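PDB 5LP5: penicillin-binding protein 2 (Pbp2) from Helicobacter pylori, which probably acts as a penicillin-binding transpeptidase in the cell wall synthesis that sets cell shape, and forms a complex with MreC. Local coordinates for residues S311-V317 and S366-F371; L319-N324 and K382-T386. All coordinates share one frame; numbering follows the deposited sequence.

In the fold
Both contacts use helix 314-324, contact 1 together with the 3-10 turn that leads into it, so together they illustrate how a single helix can pair an end at the probable active site with an end devoted to helix packing. Contact 1, at the N-terminal end, is buried and combines a salt bridge and a hydroxyl bond with packing on a phenylalanine ring. Contact 2, at the C-terminal end, is only partly buried, joins helix 380-389, which follows helix 369-377 in the chain, and relies on weak hydroxyl bonds, with a lysine stem at its exposed margin. Their centres lie about 12 Å apart, and they meet directly: the Phe321 ring packs against Phe371, and Val317 against Leu383.

Contact 1. Residues S311-V317 and S366-F371; sequences SVVKMGV and SVDVYF
Lys314 reaches across from its helix to Asp368, passing over the Phe371 ring on the way. Its chain is extended beyond CG, and this straightness delivers NZ to the carboxylate: NZ forms a salt bridge with Asp368 OD1 at 2.9 Å, approaching nearly in line with that oxygen's C-O bond. NZ thus has the carboxylate as its main partner and the Val367 carbonyl, through a weak hydrogen bond, as a lesser one. Asp368 reaches it because its CG stands beside its own backbone N (chi1 -72°), which brings the carboxylate nearer than its CB direction alone would suggest. Ser311 OG donates a hydrogen bond of 3.1 Å to Ser366 OG. Ser311 and Lys314 fit the SxxK motif of penicillin-binding proteins at the start of a helix, and Ser366 and Asp368 fit the second, SxN-like motif; Lys513, which touches both serines, would belong to the third, KTG. By analogy with relatives, Ser311 is probably the nucleophile. Ser366, with positive phi, is also the C-prime residue of a Schellman motif that ends helix 359-364. The aliphatic stem of Lys314 lies over one face of the Phe371 ring in a CH-pi contact, its CG 3.8 Å from the ring centroid and displaced toward the rim. Tyr370 CD2 lies over the opposite face, and Val317 CG1 approaches Phe371 CD1 obliquely at 3.7 Å.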
ATOM      1  N   SER A 311     -24.917  36.699 -12.757  1.00 52.25           N
ATOM      2  CA  SER A 311     -24.629  38.002 -12.159  1.00 51.98           C
ATOM      3  C   SER A 311     -23.248  38.109 -11.473  1.00 50.26           C
ATOM      4  O   SER A 311     -22.780  39.222 -11.244  1.00 51.82           O
ATOM      5  CB  SER A 311     -25.756  38.381 -11.182  1.00 55.75           C
ATOM      6  OG  SER A 311     -27.043  38.325 -11.805  1.00 59.55           O
ATOM      7  N   VAL A 312     -22.594  36.982 -11.162  1.00 48.25           N
ATOM      8  CA  VAL A 312     -21.302  36.997 -10.425  1.00 47.70           C
ATOM      9  C   VAL A 312     -20.214  37.833 -11.121  1.00 45.90           C
ATOM     10  O   VAL A 312     -19.268  38.309 -10.489  1.00 42.99           O
ATOM     11  CB  VAL A 312     -20.720  35.572 -10.177  1.00 45.59           C
ATOM     12  CG1 VAL A 312     -21.676  34.708  -9.390  1.00 45.73           C
ATOM     13  CG2 VAL A 312     -20.373  34.877 -11.474  1.00 44.99           C
ATOM     14  N   VAL A 313     -20.364  37.993 -12.430  1.00 44.34           N
ATOM     15  CA  VAL A 313     -19.415  38.761 -13.224  1.00 44.72           C
ATOM     16  C   VAL A 313     -19.524  40.274 -13.004  1.00 47.30           C
ATOM     17  O   VAL A 313     -18.624  41.030 -13.397  1.00 49.85           O
ATOM     18  CB  VAL A 313     -19.611  38.486 -14.724  1.00 43.02           C
ATOM     19  CG1 VAL A 313     -19.546  36.988 -15.010  1.00 42.15           C
ATOM     20  CG2 VAL A 313     -20.933  39.071 -15.214  1.00 43.84           C
ATOM     21  N   LYS A 314     -20.613  40.710 -12.368  1.00 46.46           N
ATOM     22  CA  LYS A 314     -21.008  42.119 -12.378  1.00 47.27           C
ATOM     23  C   LYS A 314     -19.965  43.079 -11.839  1.00 47.92           C
ATOM     24  O   LYS A 314     -19.830  44.183 -12.366  1.00 48.39           O
ATOM     25  CB  LYS A 314     -22.338  42.321 -11.657  1.00 48.60           C
ATOM     26  CG  LYS A 314     -23.516  42.020 -12.561  1.00 51.19           C
ATOM     27  CD  LYS A 314     -24.861  42.033 -11.852  1.00 53.17           C
ATOM     28  CE  LYS A 314     -25.958  41.695 -12.856  1.00 54.95           C
ATOM     29  NZ  LYS A 314     -27.309  41.668 -12.254  1.00 55.82           N
ATOM     30  N   MET A 315     -19.219  42.673 -10.813  1.00 46.79           N
ATOM     31  CA  MET A 315     -18.162  43.538 -10.300  1.00 48.45           C
ATOM     32  C   MET A 315     -16.948  43.602 -11.258  1.00 50.60           C
ATOM     33  O   MET A 315     -16.208  44.596 -11.282  1.00 55.47           O
ATOM     34  CB  MET A 315     -17.773  43.197  -8.837  1.00 46.77           C
ATOM     35  CG  MET A 315     -17.572  41.729  -8.443  1.00 45.20           C
ATOM     36  SD  MET A 315     -19.002  40.714  -7.961  1.00 41.96           S
ATOM     37  CE  MET A 315     -19.894  41.898  -6.987  1.00 44.51           C
ATOM     38  N   GLY A 316     -16.766  42.563 -12.066  1.00 51.38           N
ATOM     39  CA  GLY A 316     -15.777  42.603 -13.147  1.00 54.80           C
ATOM     40  C   GLY A 316     -16.205  43.520 -14.280  1.00 56.66           C
ATOM     41  O   GLY A 316     -15.391  44.257 -14.839  1.00 56.89           O
ATOM     42  N   VAL A 317     -17.495  43.469 -14.600  1.00 57.89           N
ATOM     43  CA  VAL A 317     -18.107  44.327 -15.625  1.00 60.53           C
ATOM     44  C   VAL A 317     -18.067  45.803 -15.187  1.00 61.19           C
ATOM     45  O   VAL A 317     -17.622  46.681 -15.924  1.00 56.71           O
ATOM     46  CB  VAL A 317     -19.584  43.912 -15.882  1.00 60.48           C
ATOM     47  CG1 VAL A 317     -20.248  44.825 -16.898  1.00 60.72           C
ATOM     48  CG2 VAL A 317     -19.678  42.466 -16.345  1.00 59.99           C
ATOM     49  N   SER A 366     -28.278  42.948  -7.339  1.00 92.69           N
ATOM     50  CA  SER A 366     -28.155  42.124  -8.544  1.00 88.36           C
ATOM     51  C   SER A 366     -29.020  42.763  -9.632  1.00 87.98           C
ATOM     52  O   SER A 366     -29.822  42.082 -10.267  1.00 91.26           O
ATOM     53  CB  SER A 366     -28.581  40.670  -8.250  1.00 90.15           C
ATOM     54  OG  SER A 366     -28.268  39.773  -9.304  1.00 87.48           O
ATOM     55  N   VAL A 367     -28.861  44.078  -9.820  1.00 85.19           N
ATOM     56  CA  VAL A 367     -29.664  44.848 -10.777  1.00 85.64           C
ATOM     57  C   VAL A 367     -29.112  44.704 -12.193  1.00 84.68           C
ATOM     58  O   VAL A 367     -27.900  44.778 -12.407  1.00 85.75           O
ATOM     59  CB  VAL A 367     -29.707  46.350 -10.427  1.00 87.25           C
ATOM     60  CG1 VAL A 367     -30.478  47.135 -11.474  1.00 91.23           C
ATOM     61  CG2 VAL A 367     -30.341  46.562  -9.076  1.00 86.39           C
ATOM     62  N   ASP A 368     -30.016  44.519 -13.154  1.00 77.83           N
ATOM     63  CA  ASP A 368     -29.637  44.217 -14.526  1.00 69.95           C
ATOM     64  C   ASP A 368     -29.490  45.484 -15.375  1.00 70.58           C
ATOM     65  O   ASP A 368     -28.553  45.585 -16.174  1.00 70.39           O
ATOM     66  CB  ASP A 368     -30.656  43.255 -15.150  1.00 64.95           C
ATOM     67  CG  ASP A 368     -30.561  41.823 -14.581  1.00 61.80           C
ATOM     68  OD1 ASP A 368     -29.489  41.410 -14.102  1.00 58.47           O
ATOM     69  OD2 ASP A 368     -31.556  41.082 -14.617  1.00 57.40           O
ATOM     70  N   VAL A 369     -30.396  46.448 -15.201  1.00 68.61           N
ATOM     71  CA  VAL A 369     -30.465  47.600 -16.121  1.00 67.70           C
ATOM     72  C   VAL A 369     -29.260  48.540 -16.061  1.00 64.28           C
ATOM     73  O   VAL A 369     -28.865  49.092 -17.088  1.00 58.98           O
ATOM     74  CB  VAL A 369     -31.779  48.403 -15.952  1.00 68.82           C
ATOM     75  CG1 VAL A 369     -31.734  49.708 -16.741  1.00 69.23           C
ATOM     76  CG2 VAL A 369     -32.963  47.568 -16.421  1.00 70.51           C
ATOM     77  N   TYR A 370     -28.677  48.725 -14.878  1.00 62.47           N
ATOM     78  CA  TYR A 370     -27.476  49.552 -14.756  1.00 63.25           C
ATOM     79  C   TYR A 370     -26.428  49.096 -15.776  1.00 64.24           C
ATOM     80  O   TYR A 370     -25.780  49.920 -16.429  1.00 63.40           O
ATOM     81  CB  TYR A 370     -26.911  49.467 -13.337  1.00 61.92           C
ATOM     82  CG  TYR A 370     -25.596  50.199 -13.123  1.00 62.95           C
ATOM     83  CD1 TYR A 370     -25.572  51.542 -12.755  1.00 66.18           C
ATOM     84  CD2 TYR A 370     -24.379  49.545 -13.282  1.00 63.37           C
ATOM     85  CE1 TYR A 370     -24.372  52.208 -12.529  1.00 68.87           C
ATOM     86  CE2 TYR A 370     -23.170  50.196 -13.062  1.00 63.97           C
ATOM     87  CZ  TYR A 370     -23.165  51.527 -12.682  1.00 67.57           C
ATOM     88  OH  TYR A 370     -21.966  52.188 -12.466  1.00 67.56           O
ATOM     89  N   PHE A 371     -26.294  47.773 -15.906  1.00 63.99           N
ATOM     90  CA  PHE A 371     -25.305  47.146 -16.787  1.00 59.81           C
ATOM     91  C   PHE A 371     -25.790  47.133 -18.218  1.00 59.37           C
ATOM     92  O   PHE A 371     -24.994  47.279 -19.135  1.00 60.30           O
ATOM     93  CB  PHE A 371     -24.960  45.725 -16.305  1.00 56.87           C
ATOM     94  CG  PHE A 371     -24.382  45.694 -14.913  1.00 56.57           C
ATOM     95  CD1 PHE A 371     -23.044  46.001 -14.694  1.00 55.43           C
ATOM     96  CD2 PHE A 371     -25.177  45.393 -13.824  1.00 53.90           C
ATOM     97  CE1 PHE A 371     -22.512  45.996 -13.422  1.00 53.69           C
ATOM     98  CE2 PHE A 371     -24.648  45.391 -12.555  1.00 52.87           C
ATOM     99  CZ  PHE A 371     -23.318  45.697 -12.351  1.00 52.24           C
TER

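Contact 2. Residues L319-N324 and K382-T386; sequences LSFLEN and KLSKT
Leu319 begins the contact with loose apolar packing, its CD2 lying 4.4 Å from the methyl CG2 of Thr386. One residue on, Ser320 faces Thr386 directly: OG and Thr386 OG1 share a weak hydrogen bond of 3.1 Å, while Ser320 CB rests 3.6 Å from Thr386 CG2 and 4.0 Å from Leu383 CD1. With OG opposite its backbone N (chi1 -165°), the Ser320 hydroxyl comes up beside the second helix, close to Leu383 CA. Glu323 extends its chain past Thr386 in the opposite sense and brings OE1 within 3.3 Å of Thr386 OG1, a weak hydrogen bond that is not certain, since the Thr386 hydroxyl proton has another acceptor within reach. Asn324 closes the segment. Its ND2 turns back to make weak, bent bonds to the backbone O and to OG of Ser320, which may favour this turn of the amide, and OD1 lies 3.6 Å from CD of Lys382, whose extended stem crosses it on the exposed margin. The two short axes approach to 9.2 Å and run at 123° to each other, with Thr386 as a knob in the hole among Leu319, Ser320, Glu323 and Asn324, joining two helices of the transpeptidase domain.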
ATOM      1  N   LEU A 319     -16.100  47.098 -13.064  1.00 61.75           N
ATOM      2  CA  LEU A 319     -14.711  47.545 -13.057  1.00 62.46           C
ATOM      3  C   LEU A 319     -14.274  48.035 -14.442  1.00 63.76           C
ATOM      4  O   LEU A 319     -13.482  48.975 -14.554  1.00 66.92           O
ATOM      5  CB  LEU A 319     -13.780  46.443 -12.539  1.00 59.58           C
ATOM      6  CG  LEU A 319     -12.283  46.781 -12.563  1.00 60.75           C
ATOM      7  CD1 LEU A 319     -11.960  47.931 -11.629  1.00 60.48           C
ATOM      8  CD2 LEU A 319     -11.432  45.564 -12.233  1.00 60.07           C
ATOM      9  N   SER A 320     -14.790  47.400 -15.485  1.00 64.67           N
ATOM     10  CA  SER A 320     -14.512  47.830 -16.849  1.00 68.44           C
ATOM     11  C   SER A 320     -15.168  49.179 -17.165  1.00 68.59           C
ATOM     12  O   SER A 320     -14.561  50.027 -17.819  1.00 69.29           O
ATOM     13  CB  SER A 320     -15.008  46.785 -17.849  1.00 72.64           C
ATOM     14  OG  SER A 320     -14.451  47.013 -19.140  1.00 77.70           O
ATOM     15  N   PHE A 321     -16.409  49.373 -16.718  1.00 66.64           N
ATOM     16  CA  PHE A 321     -17.104  50.645 -16.927  1.00 66.70           C
ATOM     17  C   PHE A 321     -16.272  51.795 -16.389  1.00 71.31           C
ATOM     18  O   PHE A 321     -15.957  52.756 -17.106  1.00 76.87           O
ATOM     19  CB  PHE A 321     -18.457  50.684 -16.206  1.00 62.84           C
ATOM     20  CG  PHE A 321     -19.489  49.750 -16.763  1.00 60.30           C
ATOM     21  CD1 PHE A 321     -19.394  49.244 -18.054  1.00 59.68           C
ATOM     22  CD2 PHE A 321     -20.596  49.418 -15.998  1.00 58.69           C
ATOM     23  CE1 PHE A 321     -20.374  48.406 -18.549  1.00 59.36           C
ATOM     24  CE2 PHE A 321     -21.579  48.582 -16.491  1.00 57.98           C
ATOM     25  CZ  PHE A 321     -21.470  48.077 -17.767  1.00 57.83           C
ATOM     26  N   LEU A 322     -15.930  51.685 -15.109  1.00 71.08           N
ATOM     27  CA  LEU A 322     -15.210  52.735 -14.402  1.00 71.30           C
ATOM     28  C   LEU A 322     -13.881  53.026 -15.057  1.00 70.88           C
ATOM     29  O   LEU A 322     -13.369  54.142 -14.976  1.00 73.98           O
ATOM     30  CB  LEU A 322     -14.955  52.317 -12.959  1.00 72.58           C
ATOM     31  CG  LEU A 322     -16.165  52.085 -12.071  1.00 74.74           C
ATOM     32  CD1 LEU A 322     -15.730  51.358 -10.804  1.00 76.34           C
ATOM     33  CD2 LEU A 322     -16.820  53.411 -11.748  1.00 76.84           C
ATOM     34  N   GLU A 323     -13.312  52.008 -15.685  1.00 70.37           N
ATOM     35  CA  GLU A 323     -11.997  52.116 -16.278  1.00 74.55           C
ATOM     36  C   GLU A 323     -12.047  52.792 -17.655  1.00 78.54           C
ATOM     37  O   GLU A 323     -11.174  53.600 -17.996  1.00 77.21           O
ATOM     38  CB  GLU A 323     -11.411  50.716 -16.370  1.00 73.65           C
ATOM     39  CG  GLU A 323     -10.014  50.611 -16.935  1.00 73.82           C
ATOM     40  CD  GLU A 323      -9.486  49.200 -16.832  1.00 72.24           C
ATOM     41  OE1 GLU A 323     -10.258  48.293 -16.440  1.00 69.80           O
ATOM     42  OE2 GLU A 323      -8.302  49.011 -17.155  1.00 73.51           O
ATOM     43  N   ASN A 324     -13.091  52.486 -18.423  1.00 80.85           N
ATOM     44  CA  ASN A 324     -13.144  52.850 -19.834  1.00 83.39           C
ATOM     45  C   ASN A 324     -14.038  54.047 -20.144  1.00 84.79           C
ATOM     46  O   ASN A 324     -13.839  54.734 -21.153  1.00 85.75           O
ATOM     47  CB  ASN A 324     -13.586  51.632 -20.637  1.00 83.42           C
ATOM     48  CG  ASN A 324     -12.519  50.557 -20.682  1.00 84.94           C
ATOM     49  OD1 ASN A 324     -11.416  50.796 -21.175  1.00 86.13           O
ATOM     50  ND2 ASN A 324     -12.830  49.370 -20.151  1.00 83.32           N
ATOM     51  N   LYS A 382     -13.228  46.149 -25.189  1.00 67.25           N
ATOM     52  CA  LYS A 382     -12.710  46.624 -23.892  1.00 69.70           C
ATOM     53  C   LYS A 382     -13.304  45.908 -22.650  1.00 68.03           C
ATOM     54  O   LYS A 382     -12.584  45.580 -21.699  1.00 66.92           O
ATOM     55  CB  LYS A 382     -12.892  48.141 -23.791  1.00 71.59           C
ATOM     56  CG  LYS A 382     -12.069  48.864 -24.843  1.00 73.09           C
ATOM     57  CD  LYS A 382     -12.104  50.375 -24.710  1.00 74.38           C
ATOM     58  CE  LYS A 382     -11.152  50.986 -25.733  1.00 73.40           C
ATOM     59  NZ  LYS A 382     -11.053  52.466 -25.676  1.00 71.73           N
ATOM     60  N   LEU A 383     -14.615  45.682 -22.666  1.00 64.91           N
ATOM     61  CA  LEU A 383     -15.274  44.877 -21.645  1.00 59.50           C
ATOM     62  C   LEU A 383     -14.592  43.511 -21.537  1.00 59.50           C
ATOM     63  O   LEU A 383     -14.194  43.092 -20.455  1.00 61.18           O
ATOM     64  CB  LEU A 383     -16.765  44.698 -21.983  1.00 57.39           C
ATOM     65  CG  LEU A 383     -17.634  43.826 -21.065  1.00 54.48           C
ATOM     66  CD1 LEU A 383     -17.714  44.478 -19.706  1.00 56.42           C
ATOM     67  CD2 LEU A 383     -19.027  43.613 -21.614  1.00 54.69           C
ATOM     68  N   SER A 384     -14.462  42.818 -22.666  1.00 60.42           N
ATOM     69  CA  SER A 384     -13.929  41.463 -22.670  1.00 60.53           C
ATOM     70  C   SER A 384     -12.483  41.442 -22.183  1.00 63.10           C
ATOM     71  O   SER A 384     -12.052  40.479 -21.563  1.00 66.33           O
ATOM     72  CB  SER A 384     -14.027  40.845 -24.056  1.00 60.31           C
ATOM     73  OG  SER A 384     -13.082  41.420 -24.921  1.00 62.51           O
ATOM     74  N   LYS A 385     -11.733  42.502 -22.463  1.00 62.37           N
ATOM     75  CA  LYS A 385     -10.382  42.614 -21.934  1.00 62.22           C
ATOM     76  C   LYS A 385     -10.386  42.611 -20.402  1.00 59.80           C
ATOM     77  O   LYS A 385      -9.634  41.879 -19.777  1.00 59.11           O
ATOM     78  CB  LYS A 385      -9.686  43.878 -22.453  1.00 65.88           C
ATOM     79  CG  LYS A 385      -8.212  43.946 -22.050  1.00 65.53           C
ATOM     80  CD  LYS A 385      -7.441  45.006 -22.808  1.00 68.18           C
ATOM     81  CE  LYS A 385      -5.950  44.910 -22.528  1.00 70.02           C
ATOM     82  NZ  LYS A 385      -5.207  45.921 -23.334  1.00 73.71           N
ATOM     83  N   THR A 386     -11.227  43.436 -19.802  1.00 59.67           N
ATOM     84  CA  THR A 386     -11.320  43.499 -18.345  1.00 61.13           C
ATOM     85  C   THR A 386     -11.748  42.135 -17.761  1.00 59.96           C
ATOM     86  O   THR A 386     -11.102  41.621 -16.842  1.00 62.10           O
ATOM     87  CB  THR A 386     -12.261  44.650 -17.894  1.00 64.97           C
ATOM     88  OG1 THR A 386     -11.670  45.917 -18.222  1.00 70.27           O
ATOM     89  CG2 THR A 386     -12.506  44.623 -16.408  1.00 66.22           C
TER